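Local coordinates for protein ribonucleoside-diphosphate reductase subunit beta (Clostridium botulinum, PDB 6ZJK) that forms the diiron-carrying R2 subunit of a ribonucleotide reductase and probably supplies the radical used to turn ribonucleoside diphosphates into deoxyribonucleotides, at residues P86-T89 with D90-N94; T150-N153 with P154-D158; F212-F215 with Y216-R220; G222-T225 with A226-T229; Y285-N288 with N289-G293. All blocks are in the same frame, centred on the assembly; numbering follows the deposited sequence.

Contact 1 of 5, residues P86-T89 with D90-N94; sequences PYLT and DGERN
The hydroxyl of T89 takes up the backbone N-H of E92, with OG1 and N 2.7 Å apart and the bond nearly straight at 162°. The same threonine gives back its own N-H to E92: T89 N lies 2.9 Å from OE1 and meets that oxygen from above the carboxylate plane, 35° out of it. These reciprocal bonds are a capping box, closing the first turn of helix 90-118. T89 OG1 faces the turn because it stands between the backbone N and the carbonyl carbon (chi1 79°), which leaves the methyl CG2 to lie 3.3 Å from E92 OE1. The two side chains cross at about a right angle. The regular helical bond follows at once, R93 N to T89 O at 3.0 Å. L88 closes the other flank of the carboxylate with its CD2, 3.5 Å from E92 OE1, and its CB rests on R93 CG at 4.1 Å. Beyond the box, E92 OE2 is paired with K223, which probably helps to hold the carboxylate in place, and the guanidinium of R93 turns to D97. The cap therefore joins the loop after helix 79-84 to helix 90-118, beside the turn that links helices 190-220 and 225-255.

Contact 2 of 5, residues T150-N153 with P154-D158; sequences TVTN and PITRD
The backbone runs extended through T152 and N153 before it turns into helix 154-161, whose first bond runs from R157 N to N153 O, 3.0 Å. N153 is the N-cap of that helix, two residues after helix 124-151 ends, and a proline takes the first helical position. The side chain of N153 does the capping. Its CG stands between the backbone N and the carbonyl carbon, which folds the amide back over the open turn. There OD1 accepts T156 N at 3.2 Å in a nearly straight bond, the donor lying 38° above the carbonyl plane, and I155 N at 3.1 Å in a weak, strongly bent one. A third, weak bond comes from T156 OG1, so one amide oxygen serves two backbone N-H groups and a hydroxyl at the helix start. P154 has no N-H to offer, and proline is well suited to the first turn of a helix.

T152 packs against T156 at about a right angle, its OG1 close to the CB and CG2 of that residue. Farther along, R157 forms a salt bridge with D158 and another with D149 at the end of the preceding helix; its side chain also packs on N52 of the second subunit. One face of the R157 guanidinium is covered by P154 CA, 3.7 Å above the plane, while D158 OD1 sits at the edge, 3.2 Å from NE.

Contact 3 of 5, residues F212-F215 with Y216-R220; sequences FSFF and YTLAR
F214 CG lies anti to the backbone N (chi1 172°) while L218 CG lies anti to its carbonyl carbon (chi1 -76°), and these settings tip the two side chains toward each other one helical turn apart. The pair is an i to i+4 contact near the C-terminal end of helix 190-220, one of the long helices of the ferritin-like R2 fold. L218 CG stands over one face of the F214 ring in a CH-pi contact, 4.2 Å from the centroid and offset toward the rim, and its CD1 touches the ring at CE2, 3.6 Å away.

Y216 folds back in the same spacing: its ring lies over the carbonyl of F212, whose O is 3.4 Å from CG, and its CE2 meets F212 CB. Y216 N also binds F212 O, and the phenol OH is held by N235 of helix 225-255. The F212 side chain comes within about 7 Å of a bound iron(III) ion, which puts this end of the segment near the diiron site.

Neighbouring F214 and F215 meet as well, the F214 ring putting CD2 over the F215 face, while F215 stacks on F231. On the S213 side, two donors of T217 grip one carbonyl oxygen from opposite faces of its plane: the hydroxyl OG1 lies 2.8 Å from S213 O, and the backbone N 3.0 Å from it.

Contact 4 of 5, residues G222-T225 with A226-T229; sequences GKMT and ATST
M224 O accepts S228 N at 3.3 Å in the first turn of helix 225-255, with the N-H bent to 141°, and in the next backbone bond T225 O takes T229 N at 3.1 Å. T225 O is also approached by S228 N at the same distance, a weak bond because its angle is only 121°; S228 N is thus divided between two carbonyls.

Van der Waals contacts accompany these bonds. M224 and T227 lie side by side and point the same way, the bends at chi2 and chi3 of the methionine curling its methyl back until CE lies 3.8 Å from T227 OG1. S228 CB rests against T225 O, 3.2 Å away.

The turn is the N-terminus of a helix entered straight from the end of another. G222, at positive phi (93°), ends helix 190-220 in a Schellman motif, and M224 takes the N-cap position of the next helix, also at positive phi.

Polar links run to helix 79-84. D81 accepts from A226 N, in the manner of a cap supplied by another helix, and from the hydroxyl of T227; Q84 binds M224 N and G222 O of the loop. T227 leans on F215, and S228 on Y216 and A219 of helix 190-220.

Contact 5 of 5, residues Y285-N288 with N289-G293; sequences YVTN and NEILG
N288 ND2 donates to E290 OE2 over 2.8 Å, the shortest hydrogen bond between the two segments. It uses the anti lone pair of the carboxylate oxygen, while the acceptor sits 27° out of the amide plane of N288 and the two flat groups are turned 60° apart. The side chains run alongside each other and point the same way; N288 reaches across because CG stands opposite its backbone N (chi1 -165°). In the backbone, E290 N binds T287 O at 3.0 Å, approaching from above the carbonyl plane. T287 also packs through CG2, 3.9 Å from CG1 of I291, the two side chains crossing at about a right angle.

A water ties the turn together: it donates to T287 OG1 at 3.0 Å and accepts from N289 N at 3.0 Å. T287 OG1 is itself held by the carbonyl of G283, one turn back. I291, the buried residue of the loop segment, packs on F214 and T217 of helix 190-220 and on E92 of helix 90-118, whereas N288 and E290 lie at the surface. N288 and N289 both take left-handed helical angles, with positive phi, inside a turn closed by the T287 O to E290 N bond: a beta-turn of the type I'/III' kind, following the C-terminus of helix 262-287.

In the fold
In chain order, contacts 1 to 5 run from the start of helix 90-118, through the joint between helices 124-151 and 154-161, the end of helix 190-220 and the start of helix 225-255, to the exit from helix 262-287. All are helix ends or turns of the all-helical R2 fold. Contacts 3 and 4 are closest, with centres about 8 Å apart, and contact 1 touches each of the other four. E92 links contact 1 to K223 of contact 4, while I291 of contact 5 packs against contacts 1 and 3. Contacts 1, 3, 4 and 5 lie on one side of the chain's centre; contact 2, its centre about 23 Å from that of contact 5, joins them through contact 1, where R93 meets T156.

Contact 1 of 5, residues P86-T89 with D90-N94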
loop_
_atom_site.group_PDB
_atom_site.type_symbol
_atom_site.label_atom_id
_atom_site.label_comp_id
_atom_site.label_asym_id
_atom_site.label_seq_id
_atom_site.Cartn_x
_atom_site.Cartn_y
_atom_site.Cartn_z
ATOM N N PRO A 86 0.477 -27.616 -22.036
ATOM C CA PRO A 86 -0.365 -28.775 -22.391
ATOM C C PRO A 86 0.307 -30.128 -22.214
ATOM O O PRO A 86 -0.385 -31.151 -22.259
ATOM C CB PRO A 86 -0.714 -28.525 -23.869
ATOM C CG PRO A 86 -0.545 -27.063 -24.044
ATOM C CD PRO A 86 0.599 -26.677 -23.169
ATOM N N TYR A 87 1.623 -30.176 -22.061
ATOM C CA TYR A 87 2.286 -31.465 -21.971
ATOM C C TYR A 87 2.735 -31.802 -20.555
ATOM O O TYR A 87 3.385 -32.832 -20.360
ATOM C CB TYR A 87 3.469 -31.510 -22.939
ATOM C CG TYR A 87 3.053 -31.463 -24.387
ATOM C CD1 TYR A 87 3.645 -30.566 -25.270
ATOM C CD2 TYR A 87 2.075 -32.314 -24.881
ATOM C CE1 TYR A 87 3.278 -30.516 -26.589
ATOM C CE2 TYR A 87 1.700 -32.267 -26.216
ATOM C CZ TYR A 87 2.306 -31.361 -27.060
ATOM O OH TYR A 87 1.953 -31.292 -28.387
ATOM N N LEU A 88 2.341 -31.003 -19.561
ATOM C CA LEU A 88 2.487 -31.421 -18.171
ATOM C C LEU A 88 1.682 -32.691 -17.910
ATOM O O LEU A 88 0.597 -32.883 -18.470
ATOM C CB LEU A 88 2.023 -30.310 -17.229
ATOM C CG LEU A 88 2.751 -28.970 -17.272
ATOM C CD1 LEU A 88 2.118 -28.049 -16.276
ATOM C CD2 LEU A 88 4.236 -29.162 -16.979
ATOM N N THR A 89 2.238 -33.576 -17.079
ATOM C CA THR A 89 1.588 -34.803 -16.639
ATOM C C THR A 89 0.342 -34.456 -15.829
ATOM O O THR A 89 0.153 -33.318 -15.396
ATOM C CB THR A 89 2.525 -35.653 -15.767
ATOM O OG1 THR A 89 2.546 -35.115 -14.437
ATOM C CG2 THR A 89 3.943 -35.632 -16.303
ATOM N N ASP A 90 -0.551 -35.435 -15.646
ATOM C CA ASP A 90 -1.681 -35.215 -14.751
ATOM C C ASP A 90 -1.205 -34.929 -13.331
ATOM O O ASP A 90 -1.793 -34.103 -12.623
ATOM C CB ASP A 90 -2.629 -36.417 -14.753
ATOM C CG ASP A 90 -3.330 -36.619 -16.103
ATOM O OD1 ASP A 90 -3.447 -35.652 -16.877
ATOM O OD2 ASP A 90 -3.842 -37.726 -16.354
ATOM N N GLY A 91 -0.142 -35.612 -12.890
ATOM C CA GLY A 91 0.373 -35.372 -11.550
ATOM C C GLY A 91 0.991 -33.993 -11.391
ATOM O O GLY A 91 0.857 -33.359 -10.335
ATOM N N GLU A 92 1.673 -33.507 -12.432
ATOM C CA GLU A 92 2.218 -32.154 -12.373
ATOM C C GLU A 92 1.107 -31.111 -12.348
ATOM O O GLU A 92 1.178 -30.154 -11.564
ATOM C CB GLU A 92 3.164 -31.908 -13.550
ATOM C CG GLU A 92 4.501 -32.642 -13.450
ATOM C CD GLU A 92 5.262 -32.676 -14.776
ATOM O OE1 GLU A 92 4.626 -32.456 -15.836
ATOM O OE2 GLU A 92 6.488 -32.933 -14.757
ATOM N N ARG A 93 0.069 -31.283 -13.193
ATOM C CA ARG A 93 -1.047 -30.334 -13.204
ATOM C C ARG A 93 -1.797 -30.340 -11.879
ATOM O O ARG A 93 -2.163 -29.278 -11.361
ATOM C CB ARG A 93 -2.028 -30.649 -14.339
ATOM C CG ARG A 93 -1.765 -30.007 -15.697
ATOM C CD ARG A 93 -1.949 -28.468 -15.617
ATOM N NE ARG A 93 -3.307 -28.100 -15.217
ATOM C CZ ARG A 93 -4.372 -28.100 -16.015
ATOM N NH1 ARG A 93 -4.266 -28.460 -17.293
ATOM N NH2 ARG A 93 -5.555 -27.765 -15.517
ATOM N N ASN A 94 -2.036 -31.526 -11.314
ATOM C CA ASN A 94 -2.689 -31.603 -10.012
ATOM C C ASN A 94 -1.936 -30.779 -8.979
ATOM O O ASN A 94 -2.534 -29.980 -8.245
ATOM C CB ASN A 94 -2.780 -33.070 -9.563
ATOM C CG ASN A 94 -3.277 -33.215 -8.135
ATOM O OD1 ASN A 94 -4.474 -33.175 -7.887
ATOM N ND2 ASN A 94 -2.353 -33.407 -7.191
#

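Contact 2 of 5, residues T150-N153 with P154-D158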
loop_
_atom_site.group_PDB
_atom_site.type_symbol
_atom_site.label_atom_id
_atom_site.label_comp_id
_atom_site.label_asym_id
_atom_site.label_seq_id
_atom_site.Cartn_x
_atom_site.Cartn_y
_atom_site.Cartn_z
ATOM N N THR A 150 -2.409 -16.334 -19.323
ATOM C CA THR A 150 -1.552 -16.440 -20.496
ATOM C C THR A 150 -1.288 -17.879 -20.921
ATOM O O THR A 150 -1.346 -18.175 -22.121
ATOM C CB THR A 150 -0.234 -15.708 -20.253
ATOM O OG1 THR A 150 -0.527 -14.341 -19.989
ATOM C CG2 THR A 150 0.633 -15.781 -21.495
ATOM N N VAL A 151 -1.077 -18.808 -19.973
ATOM C CA VAL A 151 -0.691 -20.158 -20.375
ATOM C C VAL A 151 -1.875 -21.083 -20.624
ATOM O O VAL A 151 -1.680 -22.168 -21.180
ATOM C CB VAL A 151 0.233 -20.844 -19.340
ATOM C CG1 VAL A 151 1.404 -19.932 -18.962
ATOM C CG2 VAL A 151 -0.543 -21.254 -18.094
ATOM N N THR A 152 -3.100 -20.685 -20.287
ATOM C CA THR A 152 -4.248 -21.556 -20.525
ATOM C C THR A 152 -5.477 -20.705 -20.844
ATOM O O THR A 152 -5.424 -19.473 -20.856
ATOM C CB THR A 152 -4.454 -22.514 -19.333
ATOM O OG1 THR A 152 -5.369 -23.567 -19.699
ATOM C CG2 THR A 152 -4.954 -21.766 -18.097
ATOM N N ASN A 153 -6.586 -21.369 -21.159
ATOM C CA ASN A 153 -7.782 -20.685 -21.645
ATOM C C ASN A 153 -8.685 -20.287 -20.482
ATOM O O ASN A 153 -8.469 -20.710 -19.339
ATOM C CB ASN A 153 -8.501 -21.591 -22.646
ATOM C CG ASN A 153 -8.956 -22.872 -22.028
ATOM O OD1 ASN A 153 -9.862 -22.876 -21.191
ATOM N ND2 ASN A 153 -8.277 -23.966 -22.364
ATOM N N PRO A 154 -9.707 -19.438 -20.729
ATOM C CA PRO A 154 -10.514 -18.919 -19.606
ATOM C C PRO A 154 -11.205 -19.992 -18.777
ATOM O O PRO A 154 -11.385 -19.796 -17.568
ATOM C CB PRO A 154 -11.563 -18.027 -20.307
ATOM C CG PRO A 154 -10.943 -17.610 -21.553
ATOM C CD PRO A 154 -10.115 -18.806 -22.002
ATOM N N ILE A 155 -11.639 -21.099 -19.389
ATOM C CA ILE A 155 -12.389 -22.054 -18.580
ATOM C C ILE A 155 -11.459 -22.788 -17.617
ATOM O O ILE A 155 -11.716 -22.843 -16.408
ATOM C CB ILE A 155 -13.166 -23.027 -19.485
ATOM C CG1 ILE A 155 -14.180 -22.261 -20.324
ATOM C CG2 ILE A 155 -13.918 -24.048 -18.658
ATOM C CD1 ILE A 155 -15.568 -22.228 -19.746
ATOM N N THR A 156 -10.270 -23.224 -18.048
ATOM C CA THR A 156 -9.253 -23.825 -17.183
ATOM C C THR A 156 -8.802 -22.860 -16.090
ATOM O O THR A 156 -8.520 -23.285 -14.964
ATOM C CB THR A 156 -8.055 -24.278 -18.018
ATOM O OG1 THR A 156 -8.490 -25.221 -19.002
ATOM C CG2 THR A 156 -6.994 -24.911 -17.134
ATOM N N ARG A 157 -8.615 -21.595 -16.490
ATOM C CA ARG A 157 -8.160 -20.547 -15.583
ATOM C C ARG A 157 -9.077 -20.417 -14.378
ATOM O O ARG A 157 -8.606 -20.362 -13.227
ATOM C CB ARG A 157 -8.102 -19.212 -16.336
ATOM C CG ARG A 157 -7.764 -17.986 -15.523
ATOM C CD ARG A 157 -8.202 -16.691 -16.274
ATOM N NE ARG A 157 -9.652 -16.532 -16.321
ATOM C CZ ARG A 157 -10.314 -15.920 -17.298
ATOM N NH1 ARG A 157 -9.667 -15.407 -18.336
ATOM N NH2 ARG A 157 -11.630 -15.820 -17.236
ATOM N N ASP A 158 -10.396 -20.363 -14.632
ATOM C CA ASP A 158 -11.375 -20.182 -13.561
ATOM C C ASP A 158 -11.453 -21.418 -12.675
ATOM O O ASP A 158 -11.746 -21.302 -11.480
ATOM C CB ASP A 158 -12.767 -19.852 -14.142
ATOM C CG ASP A 158 -12.918 -18.377 -14.581
ATOM O OD1 ASP A 158 -11.967 -17.579 -14.433
ATOM O OD2 ASP A 158 -14.007 -18.013 -15.095
#

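Contact 3 of 5, residues F212-F215 with Y216-R220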
loop_
_atom_site.group_PDB
_atom_site.type_symbol
_atom_site.label_atom_id
_atom_site.label_comp_id
_atom_site.label_asym_id
_atom_site.label_seq_id
_atom_site.Cartn_x
_atom_site.Cartn_y
_atom_site.Cartn_z
ATOM N N PHE A 212 7.640 -22.294 -3.343
ATOM C CA PHE A 212 8.693 -21.985 -4.270
ATOM C C PHE A 212 9.436 -23.230 -4.693
ATOM O O PHE A 212 9.809 -23.352 -5.803
ATOM C CB PHE A 212 9.747 -20.963 -3.778
ATOM C CG PHE A 212 9.215 -19.649 -3.319
ATOM C CD1 PHE A 212 8.262 -18.981 -4.022
ATOM C CD2 PHE A 212 9.693 -19.076 -2.180
ATOM C CE1 PHE A 212 7.757 -17.787 -3.582
ATOM C CE2 PHE A 212 9.208 -17.889 -1.722
ATOM C CZ PHE A 212 8.232 -17.239 -2.440
ATOM N N SER A 213 9.684 -24.148 -3.785
ATOM C CA SER A 213 10.466 -25.324 -4.155
ATOM C C SER A 213 9.769 -26.168 -5.218
ATOM O O SER A 213 10.450 -26.892 -5.956
ATOM C CB SER A 213 10.797 -26.174 -2.916
ATOM O OG SER A 213 9.649 -26.790 -2.359
ATOM N N PHE A 214 8.434 -26.084 -5.335
ATOM C CA PHE A 214 7.750 -26.812 -6.404
ATOM C C PHE A 214 8.089 -26.231 -7.773
ATOM O O PHE A 214 8.466 -26.970 -8.697
ATOM C CB PHE A 214 6.232 -26.814 -6.186
ATOM C CG PHE A 214 5.453 -27.384 -7.364
ATOM C CD1 PHE A 214 5.435 -28.754 -7.588
ATOM C CD2 PHE A 214 4.751 -26.557 -8.235
ATOM C CE1 PHE A 214 4.745 -29.297 -8.671
ATOM C CE2 PHE A 214 4.051 -27.082 -9.328
ATOM C CZ PHE A 214 4.053 -28.455 -9.542
ATOM N N PHE A 215 7.952 -24.905 -7.924
ATOM C CA PHE A 215 8.178 -24.277 -9.221
ATOM C C PHE A 215 9.640 -24.362 -9.629
ATOM O O PHE A 215 9.939 -24.607 -10.805
ATOM C CB PHE A 215 7.662 -22.833 -9.193
ATOM C CG PHE A 215 6.187 -22.771 -8.994
ATOM C CD1 PHE A 215 5.329 -23.063 -10.043
ATOM C CD2 PHE A 215 5.653 -22.534 -7.736
ATOM C CE1 PHE A 215 3.952 -23.064 -9.852
ATOM C CE2 PHE A 215 4.287 -22.535 -7.533
ATOM C CZ PHE A 215 3.431 -22.802 -8.592
ATOM N N TYR A 216 10.567 -24.253 -8.655
ATOM C CA TYR A 216 11.977 -24.461 -8.968
ATOM C C TYR A 216 12.247 -25.910 -9.371
ATOM O O TYR A 216 13.066 -26.165 -10.263
ATOM C CB TYR A 216 12.867 -24.067 -7.776
ATOM C CG TYR A 216 12.749 -22.599 -7.354
ATOM C CD1 TYR A 216 12.230 -21.636 -8.228
ATOM C CD2 TYR A 216 13.172 -22.177 -6.089
ATOM C CE1 TYR A 216 12.098 -20.300 -7.849
ATOM C CE2 TYR A 216 13.058 -20.817 -5.696
ATOM C CZ TYR A 216 12.530 -19.886 -6.577
ATOM O OH TYR A 216 12.415 -18.542 -6.195
ATOM N N THR A 217 11.571 -26.871 -8.727
ATOM C CA THR A 217 11.751 -28.271 -9.110
ATOM C C THR A 217 11.258 -28.520 -10.532
ATOM O O THR A 217 11.882 -29.287 -11.271
ATOM C CB THR A 217 11.061 -29.216 -8.118
ATOM O OG1 THR A 217 11.736 -29.157 -6.850
ATOM C CG2 THR A 217 11.105 -30.655 -8.614
ATOM N N LEU A 218 10.142 -27.886 -10.937
ATOM C CA LEU A 218 9.694 -28.014 -12.326
ATOM C C LEU A 218 10.723 -27.429 -13.284
ATOM O O LEU A 218 11.166 -28.101 -14.227
ATOM C CB LEU A 218 8.338 -27.326 -12.530
ATOM C CG LEU A 218 7.059 -27.998 -12.019
ATOM C CD1 LEU A 218 5.829 -27.216 -12.471
ATOM C CD2 LEU A 218 7.009 -29.449 -12.500
ATOM N N ALA A 219 11.137 -26.175 -13.025
ATOM C CA ALA A 219 12.074 -25.461 -13.892
ATOM C C ALA A 219 13.434 -26.134 -13.959
ATOM O O ALA A 219 14.115 -26.046 -14.989
ATOM C CB ALA A 219 12.256 -24.024 -13.402
ATOM N N ARG A 220 13.854 -26.806 -12.882
ATOM C CA ARG A 220 15.129 -27.514 -12.922
ATOM C C ARG A 220 15.101 -28.618 -13.975
ATOM O O ARG A 220 16.154 -28.983 -14.514
ATOM C CB ARG A 220 15.473 -28.106 -11.540
ATOM C CG ARG A 220 16.994 -28.219 -11.212
ATOM C CD ARG A 220 17.235 -29.080 -9.966
ATOM N NE ARG A 220 18.642 -29.150 -9.549
ATOM C CZ ARG A 220 19.106 -30.035 -8.680
ATOM N NH1 ARG A 220 18.276 -30.945 -8.164
ATOM N NH2 ARG A 220 20.399 -30.037 -8.339
#

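Contact 4 of 5, residues G222-T225 with A226-T229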
loop_
_atom_site.group_PDB
_atom_site.type_symbol
_atom_site.label_atom_id
_atom_site.label_comp_id
_atom_site.label_asym_id
_atom_site.label_seq_id
_atom_site.Cartn_x
_atom_site.Cartn_y
_atom_site.Cartn_z
ATOM N N GLY A 222 13.353 -28.262 -16.847
ATOM C CA GLY A 222 13.031 -27.668 -18.131
ATOM C C GLY A 222 11.561 -27.371 -18.373
ATOM O O GLY A 222 11.192 -27.052 -19.510
ATOM N N LYS A 223 10.712 -27.474 -17.352
ATOM C CA LYS A 223 9.273 -27.274 -17.475
ATOM C C LYS A 223 8.871 -25.980 -16.766
ATOM O O LYS A 223 9.254 -25.754 -15.612
ATOM C CB LYS A 223 8.521 -28.484 -16.898
ATOM C CG LYS A 223 8.793 -29.819 -17.646
ATOM C CD LYS A 223 8.340 -31.084 -16.861
ATOM C CE LYS A 223 8.609 -32.381 -17.651
ATOM N NZ LYS A 223 8.523 -33.649 -16.845
ATOM N N MET A 224 8.094 -25.134 -17.459
ATOM C CA MET A 224 7.568 -23.879 -16.902
ATOM C C MET A 224 8.679 -22.978 -16.370
ATOM O O MET A 224 8.623 -22.507 -15.236
ATOM C CB MET A 224 6.532 -24.139 -15.800
ATOM C CG MET A 224 5.421 -25.097 -16.227
ATOM S SD MET A 224 4.464 -24.595 -17.692
ATOM C CE MET A 224 3.543 -23.176 -17.055
ATOM N N THR A 225 9.692 -22.722 -17.205
ATOM C CA THR A 225 10.866 -21.987 -16.732
ATOM C C THR A 225 10.555 -20.516 -16.466
ATOM O O THR A 225 11.076 -19.934 -15.513
ATOM C CB THR A 225 11.997 -22.095 -17.751
ATOM O OG1 THR A 225 11.445 -21.955 -19.054
ATOM C CG2 THR A 225 12.642 -23.472 -17.673
ATOM N N ALA A 226 9.713 -19.890 -17.294
ATOM C CA ALA A 226 9.461 -18.465 -17.083
ATOM C C ALA A 226 8.513 -18.227 -15.917
ATOM O O ALA A 226 8.582 -17.174 -15.276
ATOM C CB ALA A 226 8.908 -17.818 -18.351
ATOM N N THR A 227 7.631 -19.184 -15.628
ATOM C CA THR A 227 6.883 -19.143 -14.378
ATOM C C THR A 227 7.843 -19.153 -13.184
ATOM O O THR A 227 7.616 -18.463 -12.182
ATOM C CB THR A 227 5.896 -20.319 -14.365
ATOM O OG1 THR A 227 4.874 -20.083 -15.356
ATOM C CG2 THR A 227 5.236 -20.506 -13.020
ATOM N N SER A 228 8.955 -19.873 -13.310
ATOM C CA SER A 228 9.912 -19.920 -12.220
ATOM C C SER A 228 10.605 -18.567 -12.064
ATOM O O SER A 228 10.792 -18.092 -10.941
ATOM C CB SER A 228 10.906 -21.058 -12.470
ATOM O OG SER A 228 12.111 -20.892 -11.755
ATOM N N THR A 229 10.918 -17.892 -13.178
ATOM C CA THR A 229 11.480 -16.541 -13.108
ATOM C C THR A 229 10.571 -15.586 -12.335
ATOM O O THR A 229 11.042 -14.833 -11.471
ATOM C CB THR A 229 11.780 -16.016 -14.512
ATOM O OG1 THR A 229 12.772 -16.867 -15.109
ATOM C CG2 THR A 229 12.327 -14.609 -14.447
#

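Contact 5 of 5, residues Y285-N288 with N289-G293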
loop_
_atom_site.group_PDB
_atom_site.type_symbol
_atom_site.label_atom_id
_atom_site.label_comp_id
_atom_site.label_asym_id
_atom_site.label_seq_id
_atom_site.Cartn_x
_atom_site.Cartn_y
_atom_site.Cartn_z
ATOM N N TYR A 285 0.690 -34.023 0.177
ATOM C CA TYR A 285 -0.626 -34.318 -0.387
ATOM C C TYR A 285 -0.722 -33.913 -1.859
ATOM O O TYR A 285 -1.244 -34.675 -2.686
ATOM C CB TYR A 285 -1.702 -33.619 0.451
ATOM C CG TYR A 285 -3.061 -33.565 -0.212
ATOM C CD1 TYR A 285 -3.807 -34.727 -0.412
ATOM C CD2 TYR A 285 -3.610 -32.347 -0.619
ATOM C CE1 TYR A 285 -5.055 -34.686 -1.015
ATOM C CE2 TYR A 285 -4.874 -32.291 -1.222
ATOM C CZ TYR A 285 -5.585 -33.463 -1.419
ATOM O OH TYR A 285 -6.832 -33.422 -2.020
ATOM N N VAL A 286 -0.204 -32.724 -2.204
ATOM C CA VAL A 286 -0.331 -32.219 -3.570
ATOM C C VAL A 286 0.705 -32.843 -4.499
ATOM O O VAL A 286 0.446 -32.979 -5.701
ATOM C CB VAL A 286 -0.247 -30.676 -3.615
ATOM C CG1 VAL A 286 -1.349 -30.049 -2.780
ATOM C CG2 VAL A 286 1.100 -30.192 -3.173
ATOM N N THR A 287 1.851 -33.232 -3.981
ATOM C CA THR A 287 2.820 -33.837 -4.844
ATOM C C THR A 287 2.508 -35.311 -5.096
ATOM O O THR A 287 2.781 -35.783 -6.131
ATOM C CB THR A 287 4.255 -33.685 -4.349
ATOM O OG1 THR A 287 4.326 -34.020 -2.982
ATOM C CG2 THR A 287 4.709 -32.284 -4.512
ATOM N N ASN A 288 1.977 -36.014 -4.117
ATOM C CA ASN A 288 1.630 -37.431 -4.228
ATOM C C ASN A 288 2.714 -38.313 -4.841
ATOM O O ASN A 288 2.402 -39.173 -5.575
ATOM C CB ASN A 288 0.343 -37.566 -5.039
ATOM C CG ASN A 288 -0.311 -38.924 -4.930
ATOM O OD1 ASN A 288 -0.369 -39.510 -3.899
ATOM N ND2 ASN A 288 -0.855 -39.379 -6.010
ATOM N N ASN A 289 3.972 -38.083 -4.532
ATOM C CA ASN A 289 5.075 -38.844 -5.078
ATOM C C ASN A 289 5.048 -38.946 -6.573
ATOM O O ASN A 289 5.501 -39.877 -7.131
ATOM C CB ASN A 289 5.219 -40.230 -4.432
ATOM C CG ASN A 289 5.569 -40.148 -2.963
ATOM O OD1 ASN A 289 6.560 -39.573 -2.586
ATOM N ND2 ASN A 289 4.722 -40.675 -2.142
ATOM N N GLU A 290 4.548 -37.936 -7.224
ATOM C CA GLU A 290 4.553 -37.976 -8.674
ATOM C C GLU A 290 5.310 -36.810 -9.288
ATOM O O GLU A 290 5.329 -36.689 -10.518
ATOM C CB GLU A 290 3.128 -38.002 -9.237
ATOM C CG GLU A 290 2.300 -39.183 -8.760
ATOM C CD GLU A 290 0.962 -39.263 -9.420
ATOM O OE1 GLU A 290 0.923 -39.187 -10.660
ATOM O OE2 GLU A 290 -0.060 -39.304 -8.692
ATOM N N ILE A 291 5.994 -35.998 -8.482
ATOM C CA ILE A 291 6.863 -34.943 -8.994
ATOM C C ILE A 291 8.309 -35.412 -8.869
ATOM O O ILE A 291 8.811 -35.640 -7.756
ATOM C CB ILE A 291 6.642 -33.604 -8.270
ATOM C CG1 ILE A 291 5.160 -33.251 -8.246
ATOM C CG2 ILE A 291 7.408 -32.491 -8.963
ATOM C CD1 ILE A 291 4.530 -33.254 -9.625
ATOM N N LEU A 292 8.980 -35.520 -10.014
ATOM C CA LEU A 292 10.365 -35.973 -10.059
ATOM C C LEU A 292 11.296 -34.999 -9.331
ATOM O O LEU A 292 11.275 -33.791 -9.585
ATOM C CB LEU A 292 10.781 -36.104 -11.520
ATOM C CG LEU A 292 12.184 -36.597 -11.826
ATOM C CD1 LEU A 292 12.216 -38.127 -11.775
ATOM C CD2 LEU A 292 12.614 -36.072 -13.189
ATOM N N GLY A 293 12.132 -35.534 -8.437
ATOM C CA GLY A 293 13.023 -34.691 -7.650
ATOM C C GLY A 293 12.490 -34.298 -6.292
ATOM O O GLY A 293 13.234 -33.711 -5.499
HETATM O O HOH W 1 5.994 -36.544 -3.023
#